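Probable acetyltransferases (PDB 3PZJ) probably transfers an acetyl group from acetyl-coenzyme A to an amine, perhaps a protein N-terminus, as a member of the GNAT acetyltransferase family. Local coordinates at residues Q88-L93 with Y110-Q115; G106-R111 with I120-V125; Y153-W158 with V197-D202. One frame throughout, in Å; residues are numbered along the deposited sequence.

Contact 1 of 3, residues Q88-L93 with Y110-Q115. With NA (sodium ion), chain C.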
loop_
_atom_site.group_PDB
_atom_site.type_symbol
_atom_site.label_atom_id
_atom_site.label_comp_id
_atom_site.label_asym_id
_atom_site.label_seq_id
_atom_site.Cartn_x
_atom_site.Cartn_y
_atom_site.Cartn_z
ATOM N N GLN A 88 1.636 -6.941 -13.862
ATOM C CA GLN A 88 1.196 -7.081 -12.467
ATOM C C GLN A 88 -0.325 -7.256 -12.387
ATOM O O GLN A 88 -1.091 -6.473 -12.986
ATOM C CB GLN A 88 1.614 -5.824 -11.622
ATOM C CG GLN A 88 3.118 -5.598 -11.579
ATOM C CD GLN A 88 3.494 -4.251 -10.990
ATOM O OE1 GLN A 88 3.784 -3.285 -11.711
ATOM N NE2 GLN A 88 3.472 -4.177 -9.672
ATOM N N SER A 89 -0.787 -8.188 -11.570
ATOM C CA SER A 89 -2.196 -8.489 -11.535
ATOM C C SER A 89 -2.966 -7.284 -10.955
ATOM O O SER A 89 -4.177 -7.148 -11.176
ATOM C CB SER A 89 -2.436 -9.677 -10.588
ATOM O OG SER A 89 -1.828 -9.336 -9.313
ATOM N N ASP A 90 -2.292 -6.418 -10.197
ATOM C CA ASP A 90 -3.050 -5.328 -9.539
ATOM C C ASP A 90 -2.960 -4.007 -10.293
ATOM O O ASP A 90 -3.364 -2.929 -9.780
ATOM C CB ASP A 90 -2.623 -5.235 -8.095
ATOM C CG ASP A 90 -1.193 -4.764 -7.922
ATOM O OD1 ASP A 90 -0.825 -4.615 -6.756
ATOM O OD2 ASP A 90 -0.455 -4.522 -8.877
ATOM N N THR A 91 -2.437 -4.064 -11.519
ATOM C CA THR A 91 -2.289 -2.852 -12.343
ATOM C C THR A 91 -2.993 -3.043 -13.719
ATOM O O THR A 91 -2.924 -4.145 -14.354
ATOM C CB THR A 91 -0.788 -2.543 -12.533
ATOM O OG1 THR A 91 -0.208 -2.261 -11.258
ATOM C CG2 THR A 91 -0.617 -1.343 -13.386
ATOM N N ALA A 92 -3.724 -2.012 -14.160
ATOM C CA ALA A 92 -4.341 -2.025 -15.494
ATOM C C ALA A 92 -4.174 -0.648 -16.083
ATOM O O ALA A 92 -4.454 0.333 -15.396
ATOM C CB ALA A 92 -5.834 -2.372 -15.406
ATOM N N LEU A 93 -3.705 -0.563 -17.312
ATOM C CA LEU A 93 -3.479 0.738 -17.939
ATOM C C LEU A 93 -4.321 0.891 -19.186
ATOM O O LEU A 93 -4.739 -0.121 -19.779
ATOM C CB LEU A 93 -2.039 0.906 -18.364
ATOM C CG LEU A 93 -0.947 0.925 -17.261
ATOM C CD1 LEU A 93 0.452 1.020 -17.947
ATOM C CD2 LEU A 93 -1.179 2.049 -16.283
ATOM N N TYR A 110 -5.055 2.128 -13.236
ATOM C CA TYR A 110 -5.200 1.776 -11.855
ATOM C C TYR A 110 -3.943 1.024 -11.417
ATOM O O TYR A 110 -3.316 0.253 -12.191
ATOM C CB TYR A 110 -6.401 0.866 -11.708
ATOM C CG TYR A 110 -7.750 1.433 -12.165
ATOM C CD1 TYR A 110 -8.296 2.554 -11.572
ATOM C CD2 TYR A 110 -8.510 0.785 -13.152
ATOM C CE1 TYR A 110 -9.568 3.003 -11.926
ATOM C CE2 TYR A 110 -9.781 1.269 -13.532
ATOM C CZ TYR A 110 -10.268 2.372 -12.916
ATOM O OH TYR A 110 -11.505 2.793 -13.253
ATOM N N ARG A 111 -3.576 1.208 -10.154
ATOM C CA ARG A 111 -2.617 0.327 -9.554
ATOM C C ARG A 111 -3.005 0.060 -8.136
ATOM O O ARG A 111 -3.965 0.647 -7.579
ATOM C CB ARG A 111 -1.218 0.911 -9.600
ATOM C CG ARG A 111 -1.145 2.260 -8.830
ATOM C CD ARG A 111 0.232 2.997 -9.108
ATOM N NE ARG A 111 1.345 2.137 -8.785
ATOM C CZ ARG A 111 1.930 2.009 -7.573
ATOM N NH1 ARG A 111 1.547 2.726 -6.519
ATOM N NH2 ARG A 111 2.942 1.147 -7.398
ATOM N N GLN A 112 -2.295 -0.878 -7.562
ATOM C CA GLN A 112 -2.583 -1.319 -6.182
ATOM C C GLN A 112 -4.105 -1.637 -6.021
ATOM O O GLN A 112 -4.699 -1.222 -5.052
ATOM C CB GLN A 112 -2.117 -0.248 -5.152
ATOM C CG GLN A 112 -0.636 0.049 -5.177
ATOM C CD GLN A 112 0.161 -1.129 -4.731
ATOM O OE1 GLN A 112 0.789 -1.837 -5.541
ATOM N NE2 GLN A 112 0.140 -1.371 -3.470
HETATM N N MSE A 113 -4.712 -2.318 -6.993
HETATM C CA MSE A 113 -6.100 -2.743 -6.888
HETATM C C MSE A 113 -6.186 -3.823 -5.785
HETATM O O MSE A 113 -5.390 -4.837 -5.782
HETATM C CB MSE A 113 -6.590 -3.308 -8.218
HETATM C CG MSE A 113 -7.891 -4.066 -8.129
HETATM SE SE MSE A 113 -8.354 -4.705 -9.872
HETATM C CE MSE A 113 -8.287 -3.043 -10.928
ATOM N N VAL A 114 -7.078 -3.612 -4.842
ATOM C CA VAL A 114 -7.368 -4.563 -3.784
ATOM C C VAL A 114 -8.855 -4.810 -3.813
ATOM O O VAL A 114 -9.637 -4.164 -3.113
ATOM C CB VAL A 114 -6.877 -4.101 -2.345
ATOM C CG1 VAL A 114 -6.976 -5.269 -1.343
ATOM C CG2 VAL A 114 -5.434 -3.464 -2.424
ATOM N N GLN A 115 -9.263 -5.744 -4.647
ATOM C CA GLN A 115 -10.695 -6.012 -4.823
ATOM C C GLN A 115 -11.388 -6.324 -3.545
ATOM O O GLN A 115 -12.484 -5.798 -3.280
ATOM C CB GLN A 115 -10.963 -7.187 -5.812
ATOM C CG GLN A 115 -10.440 -6.892 -7.192
ATOM C CD GLN A 115 -10.640 -7.998 -8.124
ATOM O OE1 GLN A 115 -9.699 -8.726 -8.422
ATOM N NE2 GLN A 115 -11.870 -8.210 -8.543
HETATM NA NA NA C . -2.184 -6.141 -15.035
HETATM O O HOH W 1 -2.700 -4.682 -4.748
HETATM O O HOH W 2 -3.754 -5.726 -16.848
HETATM O O HOH W 3 -3.069 -8.295 -15.034
#
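Y110 and A92 form an antiparallel hydrogen-bonded pair. Y110 N donates to A92 O at 2.9 Å, and A92 N returns a bond to Y110 O at 3.0 Å. The same Y110 O also meets the CA of T91, 3.3 Å away, in a CA-H...O contact. R111 lies alongside T91, and its CB is 3.7 Å from T91 OG1. T91 OG1 stands anti to the carbonyl carbon (chi1 -63°) and makes a weak hydrogen bond to D90 OD2. R111 itself turns away to a salt bridge with E121. The chain bends sharply at Q112. Its side chain runs beside that of D90, with amide and carboxylate planes 73° apart. M113 N then bonds to D90 O at 3.2 Å, in the carbonyl plane and on a lone pair. A water also ties D90 OD1 (2.7 Å) to M113 O (2.9 Å). The type I turn from Q88 to T91 leads into strand 92-98 and offers Q88 O and T91 O to a sodium ion. V86 and two waters are its other ligands. This is the open end of the beta hairpin 92-98/106-114 of the GNAT sheet, entered from a turn that binds sodium.

Contact 2 of 3, residues G106-R111 with I120-V125. With EDO (1,2-ethanediol), chain D.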
loop_
_atom_site.group_PDB
_atom_site.type_symbol
_atom_site.label_atom_id
_atom_site.label_comp_id
_atom_site.label_asym_id
_atom_site.label_seq_id
_atom_site.Cartn_x
_atom_site.Cartn_y
_atom_site.Cartn_z
ATOM N N GLY A 106 -1.957 9.885 -24.534
ATOM C CA GLY A 106 -1.176 9.605 -23.295
ATOM C C GLY A 106 -1.755 8.353 -22.691
ATOM O O GLY A 106 -2.564 7.677 -23.339
ATOM N N PHE A 107 -1.375 8.069 -21.460
ATOM C CA PHE A 107 -1.893 6.932 -20.752
ATOM C C PHE A 107 -2.060 7.168 -19.277
ATOM O O PHE A 107 -1.586 8.117 -18.767
ATOM C CB PHE A 107 -1.096 5.664 -21.022
ATOM C CG PHE A 107 0.302 5.672 -20.483
ATOM C CD1 PHE A 107 0.601 5.002 -19.349
ATOM C CD2 PHE A 107 1.308 6.314 -21.139
ATOM C CE1 PHE A 107 1.845 4.984 -18.886
ATOM C CE2 PHE A 107 2.555 6.302 -20.671
ATOM C CZ PHE A 107 2.827 5.649 -19.549
ATOM N N LEU A 108 -2.811 6.272 -18.652
ATOM C CA LEU A 108 -3.084 6.252 -17.226
ATOM C C LEU A 108 -3.817 4.977 -16.839
ATOM O O LEU A 108 -4.170 4.234 -17.656
ATOM C CB LEU A 108 -3.873 7.475 -16.795
ATOM C CG LEU A 108 -5.359 7.434 -16.929
ATOM C CD1 LEU A 108 -6.007 8.513 -16.105
ATOM C CD2 LEU A 108 -5.771 7.483 -18.316
ATOM N N GLY A 109 -3.976 4.716 -15.566
ATOM C CA GLY A 109 -4.682 3.538 -15.147
ATOM C C GLY A 109 -4.852 3.363 -13.663
ATOM O O GLY A 109 -4.803 4.316 -12.957
ATOM N N TYR A 110 -5.055 2.128 -13.236
ATOM C CA TYR A 110 -5.200 1.776 -11.855
ATOM C C TYR A 110 -3.943 1.024 -11.417
ATOM O O TYR A 110 -3.316 0.253 -12.191
ATOM C CB TYR A 110 -6.401 0.866 -11.708
ATOM C CG TYR A 110 -7.750 1.433 -12.165
ATOM C CD1 TYR A 110 -8.296 2.554 -11.572
ATOM C CD2 TYR A 110 -8.510 0.785 -13.152
ATOM C CE1 TYR A 110 -9.568 3.003 -11.926
ATOM C CE2 TYR A 110 -9.781 1.269 -13.532
ATOM C CZ TYR A 110 -10.268 2.372 -12.916
ATOM O OH TYR A 110 -11.505 2.793 -13.253
ATOM N N ARG A 111 -3.576 1.208 -10.154
ATOM C CA ARG A 111 -2.617 0.327 -9.554
ATOM C C ARG A 111 -3.005 0.060 -8.136
ATOM O O ARG A 111 -3.965 0.647 -7.579
ATOM C CB ARG A 111 -1.218 0.911 -9.600
ATOM C CG ARG A 111 -1.145 2.260 -8.830
ATOM C CD ARG A 111 0.232 2.997 -9.108
ATOM N NE ARG A 111 1.345 2.137 -8.785
ATOM C CZ ARG A 111 1.930 2.009 -7.573
ATOM N NH1 ARG A 111 1.547 2.726 -6.519
ATOM N NH2 ARG A 111 2.942 1.147 -7.398
ATOM N N ILE A 120 -8.449 1.159 -4.460
ATOM C CA ILE A 120 -7.713 1.248 -5.727
ATOM C C ILE A 120 -6.971 2.588 -5.764
ATOM O O ILE A 120 -7.322 3.483 -4.978
ATOM C CB ILE A 120 -8.684 1.090 -6.929
ATOM C CG1 ILE A 120 -7.944 0.727 -8.201
ATOM C CG2 ILE A 120 -9.687 2.264 -7.036
ATOM C CD1 ILE A 120 -8.894 -0.054 -9.286
ATOM N N GLU A 121 -6.000 2.708 -6.686
ATOM C CA GLU A 121 -5.222 3.928 -6.851
ATOM C C GLU A 121 -5.247 4.298 -8.334
ATOM O O GLU A 121 -5.051 3.387 -9.145
ATOM C CB GLU A 121 -3.838 3.661 -6.385
ATOM C CG GLU A 121 -2.878 4.857 -6.509
ATOM C CD GLU A 121 -1.456 4.507 -6.089
ATOM O OE1 GLU A 121 -1.202 3.572 -5.312
ATOM O OE2 GLU A 121 -0.568 5.159 -6.638
ATOM N N ILE A 122 -5.605 5.550 -8.696
ATOM C CA ILE A 122 -5.411 6.043 -10.058
ATOM C C ILE A 122 -3.973 6.535 -10.122
ATOM O O ILE A 122 -3.577 7.341 -9.313
ATOM C CB ILE A 122 -6.430 7.140 -10.419
ATOM C CG1 ILE A 122 -7.777 6.476 -10.689
ATOM C CG2 ILE A 122 -6.049 7.915 -11.647
ATOM C CD1 ILE A 122 -8.972 7.382 -10.619
ATOM N N GLY A 123 -3.213 5.990 -11.049
ATOM C CA GLY A 123 -1.856 6.360 -11.261
ATOM C C GLY A 123 -1.365 6.152 -12.655
ATOM O O GLY A 123 -2.164 6.022 -13.575
ATOM N N HIS A 124 -0.051 6.226 -12.775
ATOM C CA HIS A 124 0.647 6.230 -14.005
ATOM C C HIS A 124 0.036 7.243 -14.952
ATOM O O HIS A 124 -0.095 7.004 -16.167
ATOM C CB HIS A 124 0.612 4.804 -14.609
ATOM C CG HIS A 124 1.472 3.830 -13.890
ATOM N ND1 HIS A 124 0.944 2.719 -13.291
ATOM C CD2 HIS A 124 2.812 3.769 -13.684
ATOM C CE1 HIS A 124 1.915 2.040 -12.692
ATOM N NE2 HIS A 124 3.059 2.658 -12.900
ATOM N N VAL A 125 -0.222 8.452 -14.423
ATOM C CA VAL A 125 -0.826 9.485 -15.225
ATOM C C VAL A 125 0.247 10.162 -16.034
ATOM O O VAL A 125 1.145 10.865 -15.482
ATOM C CB VAL A 125 -1.557 10.527 -14.377
ATOM C CG1 VAL A 125 -2.143 11.723 -15.244
ATOM C CG2 VAL A 125 -2.582 9.884 -13.441
HETATM C C1 EDO D . 3.007 6.522 -11.376
HETATM O O1 EDO D . 3.244 7.541 -12.316
HETATM C C2 EDO D . 2.029 7.032 -10.348
HETATM O O2 EDO D . 1.213 5.939 -10.030
#
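The Y110 ring carries I120 CD1 over one face, 3.8 Å from the ring centroid and 28° off its normal, a CH-pi contact. E121 O lies at the ring edge, near its plane. I120 reaches there because its CG1 is anti to the backbone N (chi1 -161°). I122 runs beside the ring, its CG1 4.1 Å from Y110 CD1. The R111 guanidinium has E121 OE2 at its edge, in plane, with H124 CE1 also near that plane. The H124 ring stands 85° from the guanidinium, and ethanediol O2 lies over one of its faces. R111 NH1 makes a salt bridge with E121 OE1 at 3.1 Å. Both of its bonds to the carboxylate are weak.

The backbones pair at G109 with G123 and at R111 with E121. G109 N to G123 O is 3.0 Å, and R111 N to E121 O is 2.8 Å. Beyond G109, L108 faces two residues, H124 and V125, before F107 bonds to N126, a beta bulge. H124 takes a left-handed backbone conformation here, and H124 N is turned to ethanediol O2 at 3.0 Å. Y69 holds the same ethanediol.

The two sides differ in chemistry. L108, Y110, I120 and I122 pack apolar groups, partly against helix 135-150. R111, E121 and H124 give the other side its polar groups, with F107 packing on helix 75-87 farther along. H124 ND1 is buried without a partner. GNAT relatives bulge in this strand beside the acetyl group. The ethanediol, probably from the crystallisation liquor, only hints at a pocket at the H124 amide.

Contact 3 of 3, residues Y153-W158 with V197-D202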
loop_
_atom_site.group_PDB
_atom_site.type_symbol
_atom_site.label_atom_id
_atom_site.label_comp_id
_atom_site.label_asym_id
_atom_site.label_seq_id
_atom_site.Cartn_x
_atom_site.Cartn_y
_atom_site.Cartn_z
ATOM N N TYR A 153 -15.780 -0.055 -5.955
ATOM C CA TYR A 153 -14.655 0.500 -5.108
ATOM C C TYR A 153 -15.213 1.518 -4.132
ATOM O O TYR A 153 -16.158 2.317 -4.456
ATOM C CB TYR A 153 -13.428 0.998 -5.955
ATOM C CG TYR A 153 -12.684 -0.159 -6.543
ATOM C CD1 TYR A 153 -11.666 -0.804 -5.825
ATOM C CD2 TYR A 153 -13.090 -0.708 -7.747
ATOM C CE1 TYR A 153 -11.002 -1.913 -6.363
ATOM C CE2 TYR A 153 -12.503 -1.857 -8.282
ATOM C CZ TYR A 153 -11.500 -2.483 -7.546
ATOM O OH TYR A 153 -10.923 -3.537 -8.106
ATOM N N ARG A 154 -14.673 1.492 -2.927
ATOM C CA ARG A 154 -15.032 2.423 -1.822
ATOM C C ARG A 154 -14.067 3.594 -1.666
ATOM O O ARG A 154 -14.429 4.619 -1.130
ATOM C CB ARG A 154 -15.037 1.653 -0.484
ATOM C CG ARG A 154 -16.082 0.615 -0.399
ATOM C CD ARG A 154 -16.102 -0.075 0.938
ATOM N NE ARG A 154 -16.627 0.790 1.915
ATOM C CZ ARG A 154 -16.054 1.138 3.053
ATOM N NH1 ARG A 154 -14.844 0.769 3.360
ATOM N NH2 ARG A 154 -16.716 1.973 3.863
ATOM N N ARG A 155 -12.849 3.444 -2.149
ATOM C CA ARG A 155 -11.787 4.397 -1.939
ATOM C C ARG A 155 -10.905 4.409 -3.220
ATOM O O ARG A 155 -10.451 3.332 -3.647
ATOM C CB ARG A 155 -10.933 3.894 -0.758
ATOM C CG ARG A 155 -9.661 4.717 -0.488
ATOM C CD ARG A 155 -8.706 4.013 0.472
ATOM N NE ARG A 155 -7.435 4.699 0.594
ATOM C CZ ARG A 155 -7.258 5.942 1.125
ATOM N NH1 ARG A 155 -8.222 6.619 1.718
ATOM N NH2 ARG A 155 -6.083 6.503 1.056
ATOM N N CYS A 156 -10.658 5.577 -3.793
ATOM C CA CYS A 156 -9.841 5.793 -4.939
ATOM C C CYS A 156 -8.615 6.676 -4.552
ATOM O O CYS A 156 -8.987 7.727 -4.111
ATOM C CB CYS A 156 -10.576 6.372 -6.152
ATOM S SG CYS A 156 -11.656 5.204 -7.004
ATOM N N GLU A 157 -7.363 6.269 -4.561
ATOM C CA GLU A 157 -6.280 7.112 -4.136
ATOM C C GLU A 157 -5.691 7.835 -5.323
ATOM O O GLU A 157 -5.813 7.402 -6.434
ATOM C CB GLU A 157 -5.162 6.298 -3.511
ATOM C CG GLU A 157 -5.426 5.880 -2.187
ATOM C CD GLU A 157 -4.278 5.152 -1.548
ATOM O OE1 GLU A 157 -4.430 4.844 -0.403
ATOM O OE2 GLU A 157 -3.276 4.901 -2.173
ATOM N N TRP A 158 -5.022 8.928 -5.024
ATOM C CA TRP A 158 -4.120 9.608 -5.905
ATOM C C TRP A 158 -2.890 9.883 -5.066
ATOM O O TRP A 158 -2.993 10.405 -4.004
ATOM C CB TRP A 158 -4.723 10.897 -6.440
ATOM C CG TRP A 158 -3.883 11.713 -7.393
ATOM C CD1 TRP A 158 -2.736 12.370 -7.119
ATOM C CD2 TRP A 158 -4.169 11.980 -8.757
ATOM N NE1 TRP A 158 -2.282 13.017 -8.221
ATOM C CE2 TRP A 158 -3.148 12.795 -9.246
ATOM C CE3 TRP A 158 -5.194 11.617 -9.614
ATOM C CZ2 TRP A 158 -3.130 13.246 -10.544
ATOM C CZ3 TRP A 158 -5.154 12.056 -10.895
ATOM C CH2 TRP A 158 -4.141 12.866 -11.346
ATOM N N VAL A 197 -0.582 11.541 -0.115
ATOM C CA VAL A 197 -1.724 10.659 -0.370
ATOM C C VAL A 197 -3.003 11.446 -0.314
ATOM O O VAL A 197 -3.267 12.201 0.662
ATOM C CB VAL A 197 -1.790 9.475 0.630
ATOM C CG1 VAL A 197 -3.015 8.557 0.309
ATOM C CG2 VAL A 197 -0.484 8.673 0.617
ATOM N N PHE A 198 -3.780 11.325 -1.392
ATOM C CA PHE A 198 -5.061 11.914 -1.538
ATOM C C PHE A 198 -6.091 10.794 -1.778
ATOM O O PHE A 198 -5.727 9.770 -2.293
ATOM C CB PHE A 198 -5.125 12.813 -2.753
ATOM C CG PHE A 198 -4.140 13.943 -2.757
ATOM C CD1 PHE A 198 -4.528 15.226 -2.364
ATOM C CD2 PHE A 198 -2.855 13.769 -3.254
ATOM C CE1 PHE A 198 -3.614 16.287 -2.407
ATOM C CE2 PHE A 198 -1.969 14.816 -3.290
ATOM C CZ PHE A 198 -2.335 16.065 -2.823
ATOM N N SER A 199 -7.370 11.034 -1.510
ATOM C CA SER A 199 -8.389 10.047 -1.767
ATOM C C SER A 199 -9.737 10.619 -2.050
ATOM O O SER A 199 -10.051 11.746 -1.653
ATOM C CB SER A 199 -8.516 9.048 -0.604
ATOM O OG SER A 199 -9.211 9.637 0.480
HETATM N N MSE A 200 -10.543 9.813 -2.738
HETATM C CA MSE A 200 -11.940 10.108 -3.021
HETATM C C MSE A 200 -12.780 8.883 -2.662
HETATM O O MSE A 200 -12.588 7.798 -3.211
HETATM C CB MSE A 200 -12.127 10.467 -4.496
HETATM C CG MSE A 200 -13.419 9.942 -5.103
HETATM SE SE MSE A 200 -14.353 11.288 -6.162
HETATM C CE MSE A 200 -14.455 12.706 -4.827
ATOM N N LEU A 201 -13.707 9.071 -1.730
ATOM C CA LEU A 201 -14.496 8.020 -1.187
ATOM C C LEU A 201 -15.756 7.882 -2.001
ATOM O O LEU A 201 -16.195 8.836 -2.681
ATOM C CB LEU A 201 -14.872 8.354 0.234
ATOM C CG LEU A 201 -13.779 8.595 1.262
ATOM C CD1 LEU A 201 -14.360 8.582 2.658
ATOM C CD2 LEU A 201 -12.696 7.475 1.146
ATOM N N ASP A 202 -16.389 6.718 -1.892
ATOM C CA ASP A 202 -17.598 6.472 -2.632
ATOM C C ASP A 202 -18.681 7.507 -2.296
ATOM O O ASP A 202 -19.408 7.936 -3.171
ATOM C CB ASP A 202 -18.106 5.020 -2.508
ATOM C CG ASP A 202 -18.292 4.497 -1.088
ATOM O OD1 ASP A 202 -17.995 5.184 -0.122
ATOM O OD2 ASP A 202 -18.747 3.313 -0.958
HETATM O O HOH W 4 -18.996 2.053 1.432
#
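R155 lays one guanidinium face over S199, with NH1 3.4 Å from S199 CB. V197 CG1 sits at the edge of the same group, 3.8 Å from R155 NH2. The arginine chain is extended, with CG anti to the backbone N (chi1 174°), and this carries it across V197 at about a right angle. E157 of its own strand helps to fix it. R155 NE and NH2 both grip E157 OE1 side-on, the shorter bond being 2.8 Å from NH2. They reach that oxygen from opposite faces of the carboxylate plane. On the other face of the sheet, W158 CD1 meets F198 CD2 at 4.1 Å. The contact is oblique: the five-membered ring of W158 and the F198 ring have planes 85° apart. W158 O lies in the plane of the F198 ring, at its edge.

The backbone pairing sets the strands in register. C156 pairs with M200 and W158 with F198 as antiparallel hydrogen-bonded pairs. F198 N to W158 O is 2.9 Å. In the GNAT fold this pairs strand 155-161 with 191-201, the last strand along the chain, in the C-terminal half of the sheet.

At the far end, D202 N bonds to R154 O at 3.0 Å, well above the carbonyl plane. L201 is the N-cap, and D202 begins the helix 202-206. R154 and D202 lie side by side without a direct salt bridge. A water bridges them, 2.7 Å from both R154 NE and D202 OD2.

Further out, E179 takes a salt bridge from R155 and a hydrogen bond from S199. N192 and Q184 of the second subunit bond to R154 and D202, and R183 of that subunit bonds through its carbonyl to R155. Helix 165-174 covers F198, and its S167 bonds to W158 NE1.

All three contacts lie in one mixed sheet. Contacts 1 and 2 are about 9 Å apart between centres and share Y110 and R111. They use opposite edges of strand 106-114, with 92-98 on one side and 119-127 on the other. Contact 2 begins on the strand where contact 1 ends. Contact 3 comes later in the chain, its centre about 13 Å from that of contact 2 and about 14 Å from that of contact 1. Probable backbone hydrogen bonds, I120 O to E157 N and I122 N to E157 O, join contacts 2 and 3, and I120 packs on Y153. Adjoining strands thus tie the hairpins into one continuous sheet, which reaches the second subunit at contact 3.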